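Local coordinates for nucleoporin NUP82 (Chaetomium thermophilum, PDB 5CWW), which is probably a structural component of the nuclear pore complex, where nucleoporins can also dock transport factors, at residues B[259-272]-B[284-298]. Numbering follows the deposited sequence.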
loop_
_atom_site.group_PDB
_atom_site.type_symbol
_atom_site.label_atom_id
_atom_site.label_comp_id
_atom_site.label_asym_id
_atom_site.label_seq_id
_atom_site.Cartn_x
_atom_site.Cartn_y
_atom_site.Cartn_z
ATOM N N PHE B 259 1.715 6.659 0.478
ATOM C CA PHE B 259 1.177 7.974 0.175
ATOM C C PHE B 259 2.125 8.641 -0.806
ATOM O O PHE B 259 3.310 8.300 -0.849
ATOM C CB PHE B 259 1.032 8.830 1.434
ATOM C CG PHE B 259 -0.132 8.451 2.297
ATOM C CD1 PHE B 259 -1.425 8.774 1.919
ATOM C CD2 PHE B 259 0.063 7.785 3.493
ATOM C CE1 PHE B 259 -2.504 8.427 2.711
ATOM C CE2 PHE B 259 -1.013 7.438 4.294
ATOM C CZ PHE B 259 -2.298 7.760 3.899
ATOM N N PRO B 260 1.617 9.588 -1.605
ATOM C CA PRO B 260 2.557 10.332 -2.437
ATOM C C PRO B 260 3.598 11.049 -1.598
ATOM O O PRO B 260 3.339 11.390 -0.440
ATOM C CB PRO B 260 1.659 11.329 -3.173
ATOM C CG PRO B 260 0.362 10.626 -3.277
ATOM C CD PRO B 260 0.222 9.872 -1.976
ATOM N N THR B 261 4.775 11.227 -2.186
ATOM C CA THR B 261 5.807 12.099 -1.649
ATOM C C THR B 261 5.156 13.420 -1.264
ATOM O O THR B 261 4.301 13.915 -1.995
ATOM C CB THR B 261 6.919 12.331 -2.685
ATOM O OG1 THR B 261 6.343 12.867 -3.882
ATOM C CG2 THR B 261 7.622 11.023 -3.019
ATOM N N ARG B 262 5.533 13.996 -0.128
ATOM C CA ARG B 262 4.844 15.200 0.323
ATOM C C ARG B 262 5.281 16.390 -0.521
ATOM O O ARG B 262 5.944 16.223 -1.546
ATOM C CB ARG B 262 5.106 15.479 1.805
ATOM C CG ARG B 262 3.922 16.145 2.513
ATOM C CD ARG B 262 4.351 16.973 3.715
ATOM N NE ARG B 262 3.217 17.660 4.330
ATOM C CZ ARG B 262 3.297 18.424 5.418
ATOM N NH1 ARG B 262 4.463 18.607 6.024
ATOM N NH2 ARG B 262 2.208 19.005 5.903
ATOM N N ASP B 263 4.909 17.588 -0.084
ATOM C CA ASP B 263 4.990 18.778 -0.922
ATOM C C ASP B 263 4.157 18.574 -2.191
ATOM O O ASP B 263 4.370 19.248 -3.197
ATOM C CB ASP B 263 6.444 19.102 -1.278
ATOM C CG ASP B 263 7.361 19.069 -0.070
ATOM O OD1 ASP B 263 6.862 19.223 1.065
ATOM O OD2 ASP B 263 8.583 18.886 -0.255
ATOM N N SER B 264 3.205 17.643 -2.132
ATOM C CA SER B 264 2.324 17.364 -3.260
ATOM C C SER B 264 1.053 18.183 -3.132
ATOM O O SER B 264 0.614 18.490 -2.027
ATOM C CB SER B 264 1.985 15.875 -3.339
ATOM O OG SER B 264 3.147 15.096 -3.551
ATOM N N GLY B 265 0.468 18.531 -4.272
ATOM C CA GLY B 265 -0.729 19.349 -4.300
ATOM C C GLY B 265 -1.960 18.533 -4.620
ATOM O O GLY B 265 -1.900 17.305 -4.726
ATOM N N GLY B 266 -3.083 19.224 -4.774
ATOM C CA GLY B 266 -4.343 18.576 -5.075
ATOM C C GLY B 266 -4.704 17.516 -4.058
ATOM O O GLY B 266 -4.470 17.675 -2.860
ATOM N N TRP B 267 -5.273 16.423 -4.548
ATOM C CA TRP B 267 -5.740 15.346 -3.689
ATOM C C TRP B 267 -4.624 14.386 -3.285
ATOM O O TRP B 267 -4.847 13.481 -2.481
ATOM C CB TRP B 267 -6.843 14.563 -4.393
ATOM C CG TRP B 267 -8.067 15.369 -4.688
ATOM C CD1 TRP B 267 -8.441 15.880 -5.897
ATOM C CD2 TRP B 267 -9.084 15.755 -3.756
ATOM N NE1 TRP B 267 -9.629 16.560 -5.775
ATOM C CE2 TRP B 267 -10.044 16.498 -4.471
ATOM C CE3 TRP B 267 -9.274 15.545 -2.387
ATOM C CZ2 TRP B 267 -11.178 17.032 -3.863
ATOM C CZ3 TRP B 267 -10.400 16.078 -1.784
ATOM C CH2 TRP B 267 -11.338 16.810 -2.522
ATOM N N ALA B 268 -3.435 14.583 -3.847
ATOM C CA ALA B 268 -2.323 13.651 -3.662
ATOM C C ALA B 268 -2.017 13.337 -2.192
ATOM O O ALA B 268 -1.870 12.171 -1.828
ATOM C CB ALA B 268 -1.073 14.195 -4.347
ATOM N N PRO B 269 -1.933 14.365 -1.333
ATOM C CA PRO B 269 -1.560 14.028 0.048
ATOM C C PRO B 269 -2.681 13.369 0.862
ATOM O O PRO B 269 -2.444 13.033 2.020
ATOM C CB PRO B 269 -1.171 15.383 0.654
ATOM C CG PRO B 269 -1.620 16.443 -0.315
ATOM C CD PRO B 269 -2.249 15.792 -1.504
ATOM N N MET B 270 -3.859 13.181 0.270
ATOM C CA MET B 270 -4.940 12.426 0.911
ATOM C C MET B 270 -5.220 11.123 0.175
ATOM O O MET B 270 -6.255 10.495 0.396
ATOM C CB MET B 270 -6.234 13.237 0.955
ATOM C CG MET B 270 -6.089 14.632 1.484
ATOM S SD MET B 270 -7.652 15.514 1.384
ATOM C CE MET B 270 -7.076 17.183 1.676
ATOM N N THR B 271 -4.315 10.732 -0.713
ATOM C CA THR B 271 -4.538 9.562 -1.550
ATOM C C THR B 271 -3.614 8.428 -1.144
ATOM O O THR B 271 -2.394 8.546 -1.244
ATOM C CB THR B 271 -4.325 9.884 -3.039
ATOM O OG1 THR B 271 -5.137 11.008 -3.405
ATOM C CG2 THR B 271 -4.698 8.686 -3.908
ATOM N N LEU B 272 -4.202 7.330 -0.681
ATOM C CA LEU B 272 -3.438 6.123 -0.396
ATOM C C LEU B 272 -3.434 5.232 -1.629
ATOM O O LEU B 272 -4.489 4.894 -2.167
ATOM C CB LEU B 272 -4.020 5.368 0.802
ATOM C CG LEU B 272 -3.271 4.091 1.199
ATOM C CD1 LEU B 272 -1.866 4.418 1.694
ATOM C CD2 LEU B 272 -4.051 3.314 2.260
ATOM N N LEU B 284 -7.192 5.060 -2.770
ATOM C CA LEU B 284 -8.225 5.512 -1.842
ATOM C C LEU B 284 -8.091 7.006 -1.613
ATOM O O LEU B 284 -7.049 7.469 -1.155
ATOM C CB LEU B 284 -8.108 4.797 -0.496
ATOM C CG LEU B 284 -8.783 3.452 -0.251
ATOM C CD1 LEU B 284 -8.470 3.027 1.174
ATOM C CD2 LEU B 284 -10.288 3.514 -0.469
ATOM N N CYS B 285 -9.147 7.759 -1.900
ATOM C CA CYS B 285 -9.088 9.209 -1.757
ATOM C C CYS B 285 -10.471 9.813 -1.523
ATOM O O CYS B 285 -11.406 9.500 -2.255
ATOM C CB CYS B 285 -8.456 9.828 -3.004
ATOM S SG CYS B 285 -8.484 11.624 -3.038
ATOM N N PRO B 286 -10.608 10.698 -0.517
ATOM C CA PRO B 286 -9.604 11.214 0.420
ATOM C C PRO B 286 -9.520 10.419 1.722
ATOM O O PRO B 286 -10.520 10.310 2.434
ATOM C CB PRO B 286 -10.099 12.631 0.692
ATOM C CG PRO B 286 -11.582 12.510 0.628
ATOM C CD PRO B 286 -11.905 11.370 -0.319
ATOM N N LEU B 287 -8.342 9.882 2.026
ATOM C CA LEU B 287 -8.127 9.142 3.263
ATOM C C LEU B 287 -7.475 10.049 4.300
ATOM O O LEU B 287 -6.312 10.429 4.154
ATOM C CB LEU B 287 -7.257 7.909 3.014
ATOM C CG LEU B 287 -7.003 7.018 4.232
ATOM C CD1 LEU B 287 -8.295 6.376 4.721
ATOM C CD2 LEU B 287 -5.964 5.955 3.910
ATOM N N LEU B 288 -8.230 10.392 5.340
ATOM C CA LEU B 288 -7.753 11.294 6.383
ATOM C C LEU B 288 -7.951 10.700 7.774
ATOM O O LEU B 288 -8.924 9.983 8.014
ATOM C CB LEU B 288 -8.478 12.640 6.292
ATOM C CG LEU B 288 -8.091 13.574 5.144
ATOM C CD1 LEU B 288 -9.071 14.734 5.069
ATOM C CD2 LEU B 288 -6.674 14.093 5.316
ATOM N N PRO B 289 -7.031 10.998 8.704
ATOM C CA PRO B 289 -7.324 10.688 10.106
ATOM C C PRO B 289 -8.404 11.623 10.648
ATOM O O PRO B 289 -8.815 12.538 9.935
ATOM C CB PRO B 289 -5.978 10.904 10.811
ATOM C CG PRO B 289 -5.189 11.765 9.897
ATOM C CD PRO B 289 -5.646 11.461 8.514
ATOM N N GLN B 290 -8.859 11.390 11.877
ATOM C CA GLN B 290 -9.922 12.201 12.469
ATOM C C GLN B 290 -9.551 13.676 12.490
ATOM O O GLN B 290 -10.414 14.545 12.360
ATOM C CB GLN B 290 -10.230 11.731 13.891
ATOM C CG GLN B 290 -10.831 10.345 13.961
ATOM C CD GLN B 290 -11.218 9.943 15.370
ATOM O OE1 GLN B 290 -12.328 9.463 15.607
ATOM N NE2 GLN B 290 -10.303 10.128 16.314
ATOM N N ARG B 291 -8.263 13.947 12.661
ATOM C CA ARG B 291 -7.749 15.310 12.665
ATOM C C ARG B 291 -6.525 15.384 11.763
ATOM O O ARG B 291 -5.735 14.443 11.711
ATOM C CB ARG B 291 -7.406 15.748 14.089
ATOM C CG ARG B 291 -8.615 16.175 14.905
ATOM C CD ARG B 291 -8.278 16.310 16.381
ATOM N NE ARG B 291 -8.425 15.042 17.092
ATOM C CZ ARG B 291 -9.558 14.609 17.643
ATOM N NH1 ARG B 291 -10.665 15.338 17.573
ATOM N NH2 ARG B 291 -9.585 13.440 18.266
ATOM N N TRP B 292 -6.370 16.498 11.055
ATOM C CA TRP B 292 -5.314 16.622 10.054
ATOM C C TRP B 292 -4.798 18.054 9.931
ATOM O O TRP B 292 -5.493 19.013 10.270
ATOM C CB TRP B 292 -5.818 16.125 8.694
ATOM C CG TRP B 292 -7.060 16.816 8.204
ATOM C CD1 TRP B 292 -8.300 16.782 8.775
ATOM C CD2 TRP B 292 -7.183 17.633 7.033
ATOM N NE1 TRP B 292 -9.184 17.532 8.037
ATOM C CE2 TRP B 292 -8.523 18.065 6.962
ATOM C CE3 TRP B 292 -6.290 18.043 6.039
ATOM C CZ2 TRP B 292 -8.989 18.886 5.939
ATOM C CZ3 TRP B 292 -6.756 18.860 5.023
ATOM C CH2 TRP B 292 -8.092 19.271 4.981
ATOM N N THR B 293 -3.566 18.177 9.445
ATOM C CA THR B 293 -2.887 19.462 9.306
ATOM C C THR B 293 -2.454 19.671 7.857
ATOM O O THR B 293 -1.521 19.019 7.394
ATOM C CB THR B 293 -1.651 19.547 10.217
ATOM O OG1 THR B 293 -2.058 19.436 11.585
ATOM C CG2 THR B 293 -0.910 20.867 10.015
ATOM N N PRO B 294 -3.131 20.576 7.132
ATOM C CA PRO B 294 -2.730 20.864 5.752
ATOM C C PRO B 294 -1.733 22.014 5.661
ATOM O O PRO B 294 -1.755 22.900 6.514
ATOM C CB PRO B 294 -4.049 21.247 5.089
ATOM C CG PRO B 294 -4.812 21.920 6.185
ATOM C CD PRO B 294 -4.400 21.243 7.477
ATOM N N PRO B 295 -0.867 22.006 4.638
ATOM C CA PRO B 295 -0.060 23.208 4.416
ATOM C C PRO B 295 -0.948 24.345 3.922
ATOM O O PRO B 295 -2.013 24.068 3.371
ATOM C CB PRO B 295 0.952 22.768 3.356
ATOM C CG PRO B 295 0.282 21.652 2.635
ATOM C CD PRO B 295 -0.567 20.948 3.657
ATOM N N PRO B 296 -0.523 25.602 4.116
ATOM C CA PRO B 296 -1.364 26.785 3.881
ATOM C C PRO B 296 -2.069 26.804 2.524
ATOM O O PRO B 296 -3.126 27.423 2.396
ATOM C CB PRO B 296 -0.366 27.943 3.973
ATOM C CG PRO B 296 0.734 27.431 4.822
ATOM C CD PRO B 296 0.846 25.972 4.515
ATOM N N THR B 297 -1.492 26.127 1.535
ATOM C CA THR B 297 -1.957 26.231 0.157
ATOM C C THR B 297 -2.839 25.068 -0.303
ATOM O O THR B 297 -3.376 25.102 -1.411
ATOM C CB THR B 297 -0.758 26.333 -0.809
ATOM O OG1 THR B 297 -1.231 26.482 -2.154
ATOM C CG2 THR B 297 0.128 25.094 -0.711
ATOM N N LEU B 298 -2.995 24.046 0.531
ATOM C CA LEU B 298 -3.725 22.848 0.117
ATOM C C LEU B 298 -5.227 23.106 -0.011
ATOM O O LEU B 298 -5.816 22.865 -1.064
ATOM C CB LEU B 298 -3.480 21.698 1.099
ATOM C CG LEU B 298 -4.015 20.335 0.647
ATOM C CD1 LEU B 298 -3.269 19.838 -0.589
ATOM C CD2 LEU B 298 -3.923 19.310 1.765
#
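Leu272 and Leu284 form an antiparallel hydrogen-bonded pair where strand 272-276 begins and strand 281-284 ends, and past it Leu287 N donates to Met270 O at 2.7 Å, nearly straight at 169°. Between these bonds the peptide bond before Pro286 is cis. Met270 is the main side chain of the contact. Its CG stands beside the backbone N (chi1 -49°) and the chain then runs extended, which carries SD past Pro286 CB and Leu288 CD1, while CG meets Leu288 CD2. Met270 CE ends 3.8 Å from Trp292 CZ3 and meets Leu298 CD2 tip to tip. Met270 SD also makes an oblique Met-aromatic contact with Trp292. Leu288 CD1 sits over the centre of one face of that indole. Leu298 CD1 packs 3.8 Å from Pro269 CG. On the other flank, Cys285 SG lies 3.6 Å from Trp267 CB and obliquely beside the indole. Thr271 OG1 donates to Trp267 O at 2.7 Å, from above the carbonyl plane. Met270 N reaches the same oxygen from the opposite face, so two bonds grip it. A valine in place of Thr271 would probably leave Trp267 O with one of these two donors and hold the turn less firmly. Leu272 and Leu287 lie side by side, their CD2 methyls 3.7 Å apart. The contact packs the loop between strands 254-258 and 272-276 on the chain running from strand 281-284 through strand 291-292 to helix 298-315; only Leu272 and Leu284 pair within a blade of the N-terminal beta-propeller domain. Trp333 of helix 321-338 and Leu302 of helix 298-315 pack on Met270, and Val199 of strand 198-203 touches Leu272.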